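Long-range contact in hemolysin-related protein (Vibrio cholerae serotype O1, PDB 6MLT), which is secreted into the Vibrio cholerae biofilm matrix, where it probably helps the biofilm adhere, in part by binding carbohydrate through a lectin domain: residues K361-M373 and L419-F431. Residues are numbered along the deposited sequence; the frame is centred on the assembly and turned at random.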
ATOM      1  N   LYS A 361     -51.984   8.368   4.390  1.00 20.52           N
ATOM      2  CA  LYS A 361     -52.755   8.260   3.160  1.00 22.76           C
ATOM      3  C   LYS A 361     -52.426   9.429   2.241  1.00 23.29           C
ATOM      4  O   LYS A 361     -52.611  10.594   2.611  1.00 22.01           O
ATOM      5  CB  LYS A 361     -54.248   8.220   3.458  1.00 24.20           C
ATOM      6  CG  LYS A 361     -55.104   7.899   2.250  1.00 30.42           C
ATOM      7  CD  LYS A 361     -56.569   7.797   2.647  1.00 41.73           C
ATOM      8  CE  LYS A 361     -57.308   6.762   1.827  1.00 55.79           C
ATOM      9  NZ  LYS A 361     -58.611   6.398   2.453  1.00 65.34           N
ATOM     10  N   ASN A 362     -51.936   9.098   1.049  1.00 22.15           N
ATOM     11  CA  ASN A 362     -51.628  10.064  -0.002  1.00 25.98           C
ATOM     12  C   ASN A 362     -52.925  10.690  -0.514  1.00 24.63           C
ATOM     13  O   ASN A 362     -53.824   9.977  -0.971  1.00 26.76           O
ATOM     14  CB  ASN A 362     -50.877   9.329  -1.120  1.00 27.50           C
ATOM     15  CG  ASN A 362     -50.581  10.189  -2.319  1.00 31.61           C
ATOM     16  OD1 ASN A 362     -51.422  10.953  -2.778  1.00 27.05           O
ATOM     17  ND2 ASN A 362     -49.376  10.031  -2.867  1.00 39.64           N
ATOM     18  N   LYS A 363     -53.025  12.020  -0.461  1.00 23.72           N
ATOM     19  CA  LYS A 363     -54.275  12.667  -0.847  1.00 22.68           C
ATOM     20  C   LYS A 363     -54.492  12.678  -2.355  1.00 22.35           C
ATOM     21  O   LYS A 363     -55.610  12.956  -2.799  1.00 23.64           O
ATOM     22  CB  LYS A 363     -54.329  14.099  -0.324  1.00 22.71           C
ATOM     23  CG  LYS A 363     -53.404  15.088  -1.045  1.00 23.28           C
ATOM     24  CD  LYS A 363     -53.534  16.474  -0.422  1.00 25.29           C
ATOM     25  CE  LYS A 363     -52.664  17.502  -1.126  1.00 31.23           C
ATOM     26  NZ  LYS A 363     -52.767  18.841  -0.466  1.00 35.82           N
ATOM     27  N   TYR A 364     -53.458  12.395  -3.145  1.00 21.81           N
ATOM     28  CA  TYR A 364     -53.587  12.395  -4.598  1.00 24.23           C
ATOM     29  C   TYR A 364     -54.051  11.047  -5.131  1.00 28.49           C
ATOM     30  O   TYR A 364     -54.855  10.993  -6.071  1.00 28.95           O
ATOM     31  CB  TYR A 364     -52.251  12.760  -5.245  1.00 24.90           C
ATOM     32  CG  TYR A 364     -51.613  14.002  -4.676  1.00 23.73           C
ATOM     33  CD1 TYR A 364     -52.117  15.263  -4.961  1.00 23.96           C
ATOM     34  CD2 TYR A 364     -50.498  13.909  -3.857  1.00 25.66           C
ATOM     35  CE1 TYR A 364     -51.534  16.398  -4.433  1.00 27.39           C
ATOM     36  CE2 TYR A 364     -49.903  15.032  -3.334  1.00 28.83           C
ATOM     37  CZ  TYR A 364     -50.423  16.276  -3.622  1.00 31.46           C
ATOM     38  OH  TYR A 364     -49.823  17.398  -3.091  1.00 33.40           O
ATOM     39  N   THR A 365     -53.566   9.962  -4.532  1.00 23.18           N
ATOM     40  CA  THR A 365     -53.840   8.615  -4.992  1.00 27.04           C
ATOM     41  C   THR A 365     -54.624   7.784  -3.987  1.00 26.12           C
ATOM     42  O   THR A 365     -55.074   6.691  -4.342  1.00 28.28           O
ATOM     43  CB  THR A 365     -52.527   7.883  -5.303  1.00 29.28           C
ATOM     44  OG1 THR A 365     -51.823   7.643  -4.082  1.00 27.83           O
ATOM     45  CG2 THR A 365     -51.638   8.707  -6.226  1.00 37.01           C
ATOM     46  N   TRP A 366     -54.785   8.256  -2.750  1.00 23.64           N
ATOM     47  CA  TRP A 366     -55.463   7.517  -1.683  1.00 23.54           C
ATOM     48  C   TRP A 366     -54.741   6.221  -1.317  1.00 23.23           C
ATOM     49  O   TRP A 366     -55.318   5.357  -0.657  1.00 24.35           O
ATOM     50  CB  TRP A 366     -56.929   7.227  -2.047  1.00 30.90           C
ATOM     51  CG  TRP A 366     -57.802   8.451  -2.014  1.00 46.45           C
ATOM     52  CD1 TRP A 366     -57.425   9.718  -1.667  1.00 47.70           C
ATOM     53  CD2 TRP A 366     -59.195   8.524  -2.345  1.00 64.08           C
ATOM     54  NE1 TRP A 366     -58.496  10.573  -1.759  1.00 57.39           N
ATOM     55  CE2 TRP A 366     -59.594   9.866  -2.174  1.00 68.06           C
ATOM     56  CE3 TRP A 366     -60.143   7.588  -2.769  1.00 73.86           C
ATOM     57  CZ2 TRP A 366     -60.899  10.293  -2.410  1.00 76.99           C
ATOM     58  CZ3 TRP A 366     -61.440   8.015  -3.004  1.00 78.22           C
ATOM     59  CH2 TRP A 366     -61.805   9.354  -2.823  1.00 79.32           C
ATOM     60  N   LYS A 367     -53.476   6.073  -1.709  1.00 22.73           N
ATOM     61  CA  LYS A 367     -52.654   4.956  -1.262  1.00 22.39           C
ATOM     62  C   LYS A 367     -51.883   5.342   0.002  1.00 21.77           C
ATOM     63  O   LYS A 367     -51.666   6.520   0.293  1.00 23.59           O
ATOM     64  CB  LYS A 367     -51.677   4.532  -2.360  1.00 26.22           C
ATOM     65  CG  LYS A 367     -52.340   4.191  -3.688  1.00 31.41           C
ATOM     66  CD  LYS A 367     -53.372   3.080  -3.524  1.00 38.69           C
ATOM     67  CE  LYS A 367     -54.000   2.700  -4.852  1.00 47.39           C
ATOM     68  NZ  LYS A 367     -55.087   1.708  -4.674  1.00 55.04           N
ATOM     69  N   TYR A 368     -51.463   4.326   0.753  1.00 20.61           N
ATOM     70  CA  TYR A 368     -50.770   4.520   2.022  1.00 20.19           C
ATOM     71  C   TYR A 368     -49.271   4.321   1.834  1.00 20.85           C
ATOM     72  O   TYR A 368     -48.840   3.287   1.315  1.00 22.80           O
ATOM     73  CB  TYR A 368     -51.291   3.544   3.071  1.00 20.74           C
ATOM     74  CG  TYR A 368     -52.716   3.805   3.503  1.00 26.92           C
ATOM     75  CD1 TYR A 368     -53.787   3.248   2.816  1.00 32.50           C
ATOM     76  CD2 TYR A 368     -52.990   4.600   4.604  1.00 27.73           C
ATOM     77  CE1 TYR A 368     -55.096   3.483   3.210  1.00 36.02           C
ATOM     78  CE2 TYR A 368     -54.294   4.838   5.010  1.00 29.86           C
ATOM     79  CZ  TYR A 368     -55.338   4.281   4.307  1.00 37.17           C
ATOM     80  OH  TYR A 368     -56.633   4.520   4.710  1.00 44.45           O
ATOM     81  N   GLY A 369     -48.481   5.289   2.278  1.00 18.75           N
ATOM     82  CA  GLY A 369     -47.046   5.154   2.138  1.00 17.47           C
ATOM     83  C   GLY A 369     -46.295   6.245   2.867  1.00 17.26           C
ATOM     84  O   GLY A 369     -46.853   6.969   3.692  1.00 18.92           O
ATOM     85  N   VAL A 370     -45.007   6.346   2.553  1.00 17.21           N
ATOM     86  CA  VAL A 370     -44.154   7.377   3.134  1.00 18.69           C
ATOM     87  C   VAL A 370     -44.311   8.658   2.322  1.00 19.63           C
ATOM     88  O   VAL A 370     -44.016   8.689   1.121  1.00 19.10           O
ATOM     89  CB  VAL A 370     -42.688   6.920   3.181  1.00 18.35           C
ATOM     90  CG1 VAL A 370     -41.789   8.035   3.692  1.00 18.61           C
ATOM     91  CG2 VAL A 370     -42.560   5.686   4.070  1.00 17.81           C
ATOM     92  N   LEU A 371     -44.768   9.720   2.985  1.00 18.05           N
ATOM     93  CA  LEU A 371     -45.054  11.001   2.349  1.00 16.82           C
ATOM     94  C   LEU A 371     -43.868  11.947   2.431  1.00 17.13           C
ATOM     95  O   LEU A 371     -43.607  12.696   1.483  1.00 19.51           O
ATOM     96  CB  LEU A 371     -46.279  11.648   3.004  1.00 18.39           C
ATOM     97  CG  LEU A 371     -47.493  10.732   3.143  1.00 19.32           C
ATOM     98  CD1 LEU A 371     -48.599  11.426   3.923  1.00 22.78           C
ATOM     99  CD2 LEU A 371     -48.008  10.285   1.775  1.00 21.06           C
ATOM    100  N   GLU A 372     -43.134  11.918   3.539  1.00 17.13           N
ATOM    101  CA  GLU A 372     -42.019  12.835   3.718  1.00 18.44           C
ATOM    102  C   GLU A 372     -41.019  12.243   4.696  1.00 19.81           C
ATOM    103  O   GLU A 372     -41.387  11.527   5.633  1.00 20.69           O
ATOM    104  CB  GLU A 372     -42.491  14.210   4.222  1.00 22.07           C
ATOM    105  CG  GLU A 372     -41.379  15.261   4.258  1.00 33.10           C
ATOM    106  CD  GLU A 372     -41.703  16.438   5.140  1.00 57.31           C
ATOM    107  OE1 GLU A 372     -42.493  17.306   4.715  1.00 67.31           O
ATOM    108  OE2 GLU A 372     -41.163  16.490   6.264  1.00 67.26           O
ATOM    109  N   MET A 373     -39.746  12.552   4.461  1.00 17.82           N
ATOM    110  CA  MET A 373     -38.695  12.325   5.438  1.00 19.38           C
ATOM    111  C   MET A 373     -37.906  13.613   5.578  1.00 21.56           C
ATOM    112  O   MET A 373     -37.592  14.265   4.578  1.00 20.14           O
ATOM    113  CB  MET A 373     -37.777  11.167   5.027  1.00 20.18           C
ATOM    114  CG  MET A 373     -38.490   9.828   4.948  1.00 22.40           C
ATOM    115  SD  MET A 373     -37.336   8.468   4.717  1.00 26.47           S
ATOM    116  CE  MET A 373     -36.636   8.864   3.121  1.00 29.70           C
ATOM    117  N   LEU A 419     -50.149  -1.416  -9.625  1.00 35.63           N
ATOM    118  CA  LEU A 419     -49.737  -0.017  -9.638  1.00 30.66           C
ATOM    119  C   LEU A 419     -48.873   0.229 -10.863  1.00 29.86           C
ATOM    120  O   LEU A 419     -47.987  -0.574 -11.166  1.00 26.00           O
ATOM    121  CB  LEU A 419     -48.955   0.346  -8.374  1.00 28.87           C
ATOM    122  CG  LEU A 419     -49.711   0.257  -7.049  1.00 35.24           C
ATOM    123  CD1 LEU A 419     -48.740   0.325  -5.885  1.00 36.27           C
ATOM    124  CD2 LEU A 419     -50.735   1.377  -6.955  1.00 37.75           C
ATOM    125  N   PHE A 420     -49.139   1.323 -11.571  1.00 33.02           N
ATOM    126  CA  PHE A 420     -48.216   1.764 -12.604  1.00 33.95           C
ATOM    127  C   PHE A 420     -46.867   2.092 -11.975  1.00 27.20           C
ATOM    128  O   PHE A 420     -46.788   2.596 -10.850  1.00 23.26           O
ATOM    129  CB  PHE A 420     -48.750   2.998 -13.331  1.00 37.63           C
ATOM    130  CG  PHE A 420     -50.044   2.772 -14.056  1.00 42.90           C
ATOM    131  CD1 PHE A 420     -50.139   1.821 -15.053  1.00 46.02           C
ATOM    132  CD2 PHE A 420     -51.163   3.536 -13.754  1.00 45.23           C
ATOM    133  CE1 PHE A 420     -51.330   1.618 -15.724  1.00 49.00           C
ATOM    134  CE2 PHE A 420     -52.358   3.339 -14.425  1.00 47.60           C
ATOM    135  CZ  PHE A 420     -52.440   2.381 -15.409  1.00 48.74           C
ATOM    136  N   LYS A 421     -45.797   1.822 -12.724  1.00 24.48           N
ATOM    137  CA  LYS A 421     -44.456   2.050 -12.194  1.00 26.13           C
ATOM    138  C   LYS A 421     -44.260   3.506 -11.783  1.00 25.09           C
ATOM    139  O   LYS A 421     -43.591   3.790 -10.780  1.00 24.29           O
ATOM    140  CB  LYS A 421     -43.409   1.636 -13.228  1.00 31.72           C
ATOM    141  CG  LYS A 421     -41.976   1.682 -12.724  1.00 39.76           C
ATOM    142  CD  LYS A 421     -41.717   0.652 -11.625  1.00 47.60           C
ATOM    143  CE  LYS A 421     -40.283   0.726 -11.115  1.00 51.49           C
ATOM    144  NZ  LYS A 421     -40.040  -0.215  -9.979  1.00 53.72           N
ATOM    145  N   HIS A 422     -44.840   4.443 -12.532  1.00 23.42           N
ATOM    146  CA  HIS A 422     -44.655   5.853 -12.211  1.00 25.23           C
ATOM    147  C   HIS A 422     -45.488   6.304 -11.020  1.00 24.37           C
ATOM    148  O   HIS A 422     -45.289   7.425 -10.539  1.00 23.46           O
ATOM    149  CB  HIS A 422     -44.967   6.723 -13.435  1.00 24.89           C
ATOM    150  CG  HIS A 422     -46.421   6.796 -13.788  1.00 25.91           C
ATOM    151  ND1 HIS A 422     -47.036   5.879 -14.613  1.00 28.79           N
ATOM    152  CD2 HIS A 422     -47.377   7.696 -13.450  1.00 27.38           C
ATOM    153  CE1 HIS A 422     -48.310   6.202 -14.757  1.00 30.24           C
ATOM    154  NE2 HIS A 422     -48.541   7.304 -14.065  1.00 27.93           N
ATOM    155  N   LYS A 423     -46.388   5.459 -10.515  1.00 24.07           N
ATOM    156  CA  LYS A 423     -47.130   5.756  -9.299  1.00 24.52           C
ATOM    157  C   LYS A 423     -46.694   4.903  -8.117  1.00 24.81           C
ATOM    158  O   LYS A 423     -47.178   5.122  -7.001  1.00 25.91           O
ATOM    159  CB  LYS A 423     -48.638   5.587  -9.536  1.00 25.69           C
ATOM    160  CG  LYS A 423     -49.260   6.681 -10.411  1.00 33.88           C
ATOM    161  CD  LYS A 423     -49.083   8.072  -9.802  1.00 42.58           C
ATOM    162  CE  LYS A 423     -49.780   9.150 -10.621  1.00 49.97           C
ATOM    163  NZ  LYS A 423     -49.521  10.520 -10.078  1.00 48.73           N
ATOM    164  N   GLN A 424     -45.789   3.948  -8.314  1.00 22.77           N
ATOM    165  CA  GLN A 424     -45.240   3.226  -7.175  1.00 22.54           C
ATOM    166  C   GLN A 424     -44.404   4.179  -6.325  1.00 23.22           C
ATOM    167  O   GLN A 424     -43.857   5.166  -6.822  1.00 23.42           O
ATOM    168  CB  GLN A 424     -44.408   2.033  -7.654  1.00 23.42           C
ATOM    169  CG  GLN A 424     -45.245   0.942  -8.312  1.00 24.16           C
ATOM    170  CD  GLN A 424     -44.415  -0.131  -8.992  1.00 26.50           C
ATOM    171  OE1 GLN A 424     -43.225  -0.285  -8.714  1.00 25.96           O
ATOM    172  NE2 GLN A 424     -45.044  -0.880  -9.893  1.00 27.56           N
ATOM    173  N   GLN A 425     -44.336   3.905  -5.024  1.00 20.88           N
ATOM    174  CA  GLN A 425     -43.590   4.771  -4.118  1.00 19.28           C
ATOM    175  C   GLN A 425     -43.032   3.938  -2.974  1.00 20.63           C
ATOM    176  O   GLN A 425     -43.236   2.723  -2.908  1.00 20.76           O
ATOM    177  CB  GLN A 425     -44.467   5.913  -3.586  1.00 19.44           C
ATOM    178  CG  GLN A 425     -45.593   5.468  -2.656  1.00 20.17           C
ATOM    179  CD  GLN A 425     -46.107   6.610  -1.795  1.00 23.07           C
ATOM    180  OE1 GLN A 425     -45.462   7.007  -0.821  1.00 26.50           O
ATOM    181  NE2 GLN A 425     -47.249   7.163  -2.167  1.00 22.01           N
ATOM    182  N   VAL A 426     -42.314   4.604  -2.071  1.00 19.28           N
ATOM    183  CA  VAL A 426     -41.853   3.965  -0.846  1.00 18.93           C
ATOM    184  C   VAL A 426     -43.019   3.899   0.132  1.00 19.46           C
ATOM    185  O   VAL A 426     -43.567   4.933   0.535  1.00 20.93           O
ATOM    186  CB  VAL A 426     -40.662   4.720  -0.243  1.00 19.31           C
ATOM    187  CG1 VAL A 426     -40.296   4.149   1.110  1.00 21.43           C
ATOM    188  CG2 VAL A 426     -39.472   4.652  -1.190  1.00 21.62           C
ATOM    189  N   ASN A 427     -43.392   2.681   0.532  1.00 19.77           N
ATOM    190  CA  ASN A 427     -44.531   2.495   1.416  1.00 19.88           C
ATOM    191  C   ASN A 427     -44.140   2.306   2.876  1.00 18.70           C
ATOM    192  O   ASN A 427     -44.960   2.593   3.760  1.00 19.85           O
ATOM    193  CB  ASN A 427     -45.367   1.306   0.943  1.00 20.96           C
ATOM    194  CG  ASN A 427     -45.909   1.509  -0.468  1.00 21.09           C
ATOM    195  OD1 ASN A 427     -45.401   0.937  -1.434  1.00 21.32           O
ATOM    196  ND2 ASN A 427     -46.931   2.348  -0.590  1.00 20.15           N
ATOM    197  N   ALA A 428     -42.923   1.844   3.153  1.00 22.34           N
ATOM    198  CA  ALA A 428     -42.422   1.782   4.518  1.00 22.37           C
ATOM    199  C   ALA A 428     -40.909   1.908   4.496  1.00 22.46           C
ATOM    200  O   ALA A 428     -40.251   1.571   3.506  1.00 22.67           O
ATOM    201  CB  ALA A 428     -42.831   0.487   5.226  1.00 25.10           C
ATOM    202  N   VAL A 429     -40.353   2.372   5.620  1.00 22.13           N
ATOM    203  CA  VAL A 429     -38.912   2.513   5.769  1.00 22.86           C
ATOM    204  C   VAL A 429     -38.488   2.108   7.172  1.00 24.06           C
ATOM    205  O   VAL A 429     -39.268   2.144   8.127  1.00 24.81           O
ATOM    206  CB  VAL A 429     -38.418   3.950   5.483  1.00 27.09           C
ATOM    207  CG1 VAL A 429     -38.658   4.317   4.043  1.00 32.55           C
ATOM    208  CG2 VAL A 429     -39.103   4.943   6.417  1.00 25.47           C
ATOM    209  N   GLN A 430     -37.216   1.744   7.279  1.00 23.95           N
ATOM    210  CA  GLN A 430     -36.590   1.383   8.539  1.00 26.11           C
ATOM    211  C   GLN A 430     -35.120   1.747   8.428  1.00 25.67           C
ATOM    212  O   GLN A 430     -34.499   1.501   7.392  1.00 27.34           O
ATOM    213  CB  GLN A 430     -36.772  -0.108   8.842  1.00 32.12           C
ATOM    214  CG  GLN A 430     -36.055  -0.607  10.082  1.00 34.78           C
ATOM    215  CD  GLN A 430     -36.317  -2.082  10.329  1.00 34.34           C
ATOM    216  OE1 GLN A 430     -36.275  -2.894   9.402  1.00 29.46           O
ATOM    217  NE2 GLN A 430     -36.615  -2.432  11.574  1.00 33.57           N
ATOM    218  N   PHE A 431     -34.577   2.347   9.480  1.00 26.65           N
ATOM    219  CA  PHE A 431     -33.218   2.870   9.453  1.00 27.61           C
ATOM    220  C   PHE A 431     -32.255   1.903  10.123  1.00 28.60           C
ATOM    221  O   PHE A 431     -32.554   1.351  11.186  1.00 28.39           O
ATOM    222  CB  PHE A 431     -33.157   4.234  10.135  1.00 25.44           C
ATOM    223  CG  PHE A 431     -34.114   5.222   9.556  1.00 27.07           C
ATOM    224  CD1 PHE A 431     -33.845   5.827   8.339  1.00 29.31           C
ATOM    225  CD2 PHE A 431     -35.297   5.519  10.201  1.00 26.31           C
ATOM    226  CE1 PHE A 431     -34.741   6.726   7.786  1.00 28.83           C
ATOM    227  CE2 PHE A 431     -36.198   6.421   9.654  1.00 25.55           C
ATOM    228  CZ  PHE A 431     -35.915   7.022   8.445  1.00 25.74           C
TER
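Val-370 and Val-426 meet where two antiparallel sheets of the beta-prism lectin domain converge. Strands 370-377 and 428-435 belong to different sheets. Their short segments 370-373 and 428-431 approach to 8.4 Å, at 37° between chain directions. The tight part lies around Gly-369, whose CA is 3.7 Å from the CA of Asn-427. Here Val-370 N donates to Val-426 O at 2.9 Å. Asn-427 ND2 gives a second bond to Tyr-368 O, also 2.9 Å. Asn-427 OD1 accepts from Lys-415 N, so both ends of this buried amide are held. Past these bonds the packing is apolar, around Val-370 CG2. Chi1 of 176° sets this branch opposite the residue's own carbonyl carbon, and it meets Val-426 CG1 and Val-429 CG1. Val-326 of a third sheet touches both Val-370 and Val-426.

The loop side is looser and more exposed. The side chains of Lys-367 and Leu-419 run alongside, pointing opposite ways, with CE of the lysine 4.1 Å from CD2 of the leucine. Thr-365 CG2 only grazes Lys-423 CD. At the other, buried end there is a Met-aromatic contact: Met-373 SD sits at the ring edge of Phe-431, 4.2 Å from CZ.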